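Local coordinates for nicotinate phosphoribosyltransferase (Porphyromonas gingivalis, PDB 2IM5), which probably joins nicotinate to phosphoribosyl diphosphate at the expense of ATP, giving nicotinate ribonucleotide, an entry step to NAD, at residues L8-Y13 / W119-L124. Residues are numbered along the deposited sequence; the frame is centred on the assembly and turned at random.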
ATOM      1  N   LEU A   8       5.109 -11.333   9.591  1.00 22.12           N
ATOM      2  CA  LEU A   8       3.911 -10.496   9.565  1.00 19.87           C
ATOM      3  C   LEU A   8       4.265  -9.010   9.544  1.00 18.65           C
ATOM      4  O   LEU A   8       3.378  -8.157   9.494  1.00 18.74           O
ATOM      5  CB  LEU A   8       3.013 -10.776  10.773  1.00 19.20           C
ATOM      6  CG  LEU A   8       2.408 -12.168  10.947  1.00 18.57           C
ATOM      7  CD1 LEU A   8       1.376 -12.114  12.068  1.00 19.23           C
ATOM      8  CD2 LEU A   8       1.763 -12.635   9.641  1.00 16.60           C
ATOM      9  N   ASP A   9       5.555  -8.695   9.586  1.00 19.42           N
ATOM     10  CA  ASP A   9       5.985  -7.297   9.550  1.00 20.21           C
ATOM     11  C   ASP A   9       5.939  -6.853   8.091  1.00 20.76           C
ATOM     12  O   ASP A   9       6.961  -6.779   7.403  1.00 21.49           O
ATOM     13  CB  ASP A   9       7.401  -7.155  10.127  1.00 21.46           C
ATOM     14  CG  ASP A   9       7.832  -5.701  10.290  1.00 23.37           C
ATOM     15  OD1 ASP A   9       6.967  -4.801  10.267  1.00 22.90           O
ATOM     16  OD2 ASP A   9       9.044  -5.454  10.457  1.00 26.51           O
ATOM     17  N   THR A  10       4.724  -6.574   7.630  1.00 20.61           N
ATOM     18  CA  THR A  10       4.470  -6.153   6.260  1.00 18.89           C
ATOM     19  C   THR A  10       3.064  -5.557   6.234  1.00 19.22           C
ATOM     20  O   THR A  10       2.366  -5.551   7.257  1.00 18.11           O
ATOM     21  CB  THR A  10       4.547  -7.368   5.296  1.00 19.65           C
ATOM     22  OG1 THR A  10       4.386  -6.933   3.940  1.00 19.21           O
ATOM     23  CG2 THR A  10       3.466  -8.381   5.629  1.00 20.05           C
ATOM     24  N   ASP A  11       2.650  -5.048   5.078  1.00 18.50           N
ATOM     25  CA  ASP A  11       1.323  -4.460   4.953  1.00 18.81           C
ATOM     26  C   ASP A  11       0.238  -5.493   4.692  1.00 18.53           C
ATOM     27  O   ASP A  11       0.469  -6.503   4.029  1.00 18.30           O
ATOM     28  CB  ASP A  11       1.298  -3.416   3.840  1.00 21.63           C
ATOM     29  CG  ASP A  11       1.958  -2.121   4.255  1.00 24.08           C
ATOM     30  OD1 ASP A  11       1.580  -1.579   5.311  1.00 25.54           O
ATOM     31  OD2 ASP A  11       2.847  -1.646   3.523  1.00 28.70           O
ATOM     32  N   LEU A  12      -0.951  -5.223   5.220  1.00 17.50           N
ATOM     33  CA  LEU A  12      -2.082  -6.123   5.043  1.00 17.58           C
ATOM     34  C   LEU A  12      -2.344  -6.436   3.574  1.00 17.10           C
ATOM     35  O   LEU A  12      -2.566  -7.586   3.208  1.00 18.17           O
ATOM     36  CB  LEU A  12      -3.341  -5.503   5.649  1.00 15.18           C
ATOM     37  CG  LEU A  12      -4.641  -6.245   5.320  1.00 16.10           C
ATOM     38  CD1 LEU A  12      -4.617  -7.624   5.973  1.00 13.85           C
ATOM     39  CD2 LEU A  12      -5.842  -5.436   5.809  1.00 15.95           C
ATOM     40  N   TYR A  13      -2.298  -5.413   2.725  1.00 17.36           N
ATOM     41  CA  TYR A  13      -2.592  -5.620   1.317  1.00 17.25           C
ATOM     42  C   TYR A  13      -1.678  -6.614   0.615  1.00 17.53           C
ATOM     43  O   TYR A  13      -2.051  -7.171  -0.416  1.00 17.71           O
ATOM     44  CB  TYR A  13      -2.627  -4.276   0.571  1.00 18.85           C
ATOM     45  CG  TYR A  13      -1.282  -3.667   0.230  1.00 20.90           C
ATOM     46  CD1 TYR A  13      -0.584  -4.059  -0.916  1.00 20.39           C
ATOM     47  CD2 TYR A  13      -0.727  -2.667   1.030  1.00 20.68           C
ATOM     48  CE1 TYR A  13       0.627  -3.462  -1.259  1.00 20.55           C
ATOM     49  CE2 TYR A  13       0.486  -2.064   0.698  1.00 22.29           C
ATOM     50  CZ  TYR A  13       1.159  -2.465  -0.451  1.00 23.28           C
ATOM     51  OH  TYR A  13       2.352  -1.858  -0.797  1.00 23.38           O
ATOM     52  N   TRP A 119       7.635  -9.260  -1.378  1.00 17.74           N
ATOM     53  CA  TRP A 119       8.923  -8.603  -1.158  1.00 18.46           C
ATOM     54  C   TRP A 119       8.835  -7.083  -0.988  1.00 20.14           C
ATOM     55  O   TRP A 119       9.596  -6.499  -0.219  1.00 20.86           O
ATOM     56  CB  TRP A 119       9.884  -8.863  -2.334  1.00 17.84           C
ATOM     57  CG  TRP A 119      10.522 -10.218  -2.391  1.00 17.20           C
ATOM     58  CD1 TRP A 119      10.322 -11.174  -3.348  1.00 18.05           C
ATOM     59  CD2 TRP A 119      11.524 -10.739  -1.503  1.00 16.54           C
ATOM     60  NE1 TRP A 119      11.141 -12.252  -3.115  1.00 17.48           N
ATOM     61  CE2 TRP A 119      11.888 -12.016  -1.991  1.00 16.28           C
ATOM     62  CE3 TRP A 119      12.150 -10.249  -0.348  1.00 16.80           C
ATOM     63  CZ2 TRP A 119      12.853 -12.815  -1.363  1.00 15.44           C
ATOM     64  CZ3 TRP A 119      13.112 -11.040   0.279  1.00 17.57           C
ATOM     65  CH2 TRP A 119      13.454 -12.313  -0.233  1.00 17.07           C
ATOM     66  N   GLU A 120       7.909  -6.447  -1.704  1.00 20.28           N
ATOM     67  CA  GLU A 120       7.781  -4.987  -1.690  1.00 21.78           C
ATOM     68  C   GLU A 120       7.954  -4.223  -0.381  1.00 22.42           C
ATOM     69  O   GLU A 120       8.928  -3.483  -0.215  1.00 22.10           O
ATOM     70  CB  GLU A 120       6.456  -4.541  -2.311  1.00 20.75           C
ATOM     71  CG  GLU A 120       6.407  -3.022  -2.537  1.00 23.50           C
ATOM     72  CD  GLU A 120       4.996  -2.449  -2.539  1.00 23.86           C
ATOM     73  OE1 GLU A 120       4.035  -3.240  -2.446  1.00 25.09           O
ATOM     74  OE2 GLU A 120       4.845  -1.207  -2.627  1.00 23.12           O
ATOM     75  N   THR A 121       6.994  -4.375   0.527  1.00 22.70           N
ATOM     76  CA  THR A 121       7.029  -3.660   1.793  1.00 23.64           C
ATOM     77  C   THR A 121       8.259  -3.945   2.654  1.00 23.53           C
ATOM     78  O   THR A 121       8.897  -3.015   3.140  1.00 23.70           O
ATOM     79  CB  THR A 121       5.733  -3.914   2.609  1.00 26.18           C
ATOM     80  OG1 THR A 121       4.618  -3.320   1.928  1.00 25.89           O
ATOM     81  CG2 THR A 121       5.835  -3.286   3.995  1.00 25.57           C
ATOM     82  N   PRO A 122       8.609  -5.228   2.858  1.00 22.37           N
ATOM     83  CA  PRO A 122       9.785  -5.543   3.674  1.00 21.81           C
ATOM     84  C   PRO A 122      11.064  -4.914   3.107  1.00 22.19           C
ATOM     85  O   PRO A 122      11.857  -4.325   3.845  1.00 21.00           O
ATOM     86  CB  PRO A 122       9.831  -7.068   3.636  1.00 22.84           C
ATOM     87  CG  PRO A 122       8.390  -7.446   3.478  1.00 20.20           C
ATOM     88  CD  PRO A 122       7.902  -6.460   2.461  1.00 21.44           C
ATOM     89  N   ILE A 123      11.263  -5.035   1.797  1.00 21.46           N
ATOM     90  CA  ILE A 123      12.452  -4.466   1.167  1.00 22.06           C
ATOM     91  C   ILE A 123      12.534  -2.950   1.330  1.00 21.02           C
ATOM     92  O   ILE A 123      13.598  -2.417   1.631  1.00 21.49           O
ATOM     93  CB  ILE A 123      12.529  -4.836  -0.338  1.00 22.97           C
ATOM     94  CG1 ILE A 123      12.852  -6.330  -0.476  1.00 23.05           C
ATOM     95  CG2 ILE A 123      13.596  -3.988  -1.042  1.00 21.78           C
ATOM     96  CD1 ILE A 123      13.034  -6.808  -1.914  1.00 24.10           C
ATOM     97  N   LEU A 124      11.417  -2.254   1.141  1.00 21.10           N
ATOM     98  CA  LEU A 124      11.424  -0.807   1.296  1.00 21.42           C
ATOM     99  C   LEU A 124      11.704  -0.423   2.753  1.00 21.94           C
ATOM    100  O   LEU A 124      12.463   0.512   3.022  1.00 21.07           O
ATOM    101  CB  LEU A 124      10.090  -0.210   0.831  1.00 20.07           C
ATOM    102  CG  LEU A 124       9.855  -0.222  -0.687  1.00 20.08           C
ATOM    103  CD1 LEU A 124       8.419   0.168  -0.985  1.00 19.91           C
ATOM    104  CD2 LEU A 124      10.829   0.721  -1.381  1.00 19.03           C
TER
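Thr121 is the residue to start from: its OG1 donates to Asp11 OD2 over 2.9 Å, reaching that oxygen on the anti side and 26° out of the carboxylate plane. CG2 of the same threonine rests 3.4 Å from Asp11 OD2, so both branches bear on one oxygen, while Asp11 OD1 is taken by Ser195. Thr10 OG1 packs 3.6 Å from Thr121 CB, and this forms the close centre of the contact. A second bond runs from Tyr13 OH to Glu120 OE1, 2.7 Å long; it arrives from above the carboxylate plane, with ring and carboxylate 61° apart. Glu120 gets there with CG anti to its backbone N (chi1 -170°) and an extended chain, and Lys14 and Arg168 pair with its two oxygens, probably stabilising its charge. The packing slackens toward Pro122, whose CD lies 3.8 Å from Thr10 OG1 and whose CG is 4.2 Å from Asp9 O, and Tyr13 is the one partly exposed residue among those touching. The contact thus sets the lead-in and first turn of helix 12-24 against the first turn of helix 120-134 within the N-terminal domain, with Met349 of strand 347-355 against Glu120 and the loop at Met167 against Thr121.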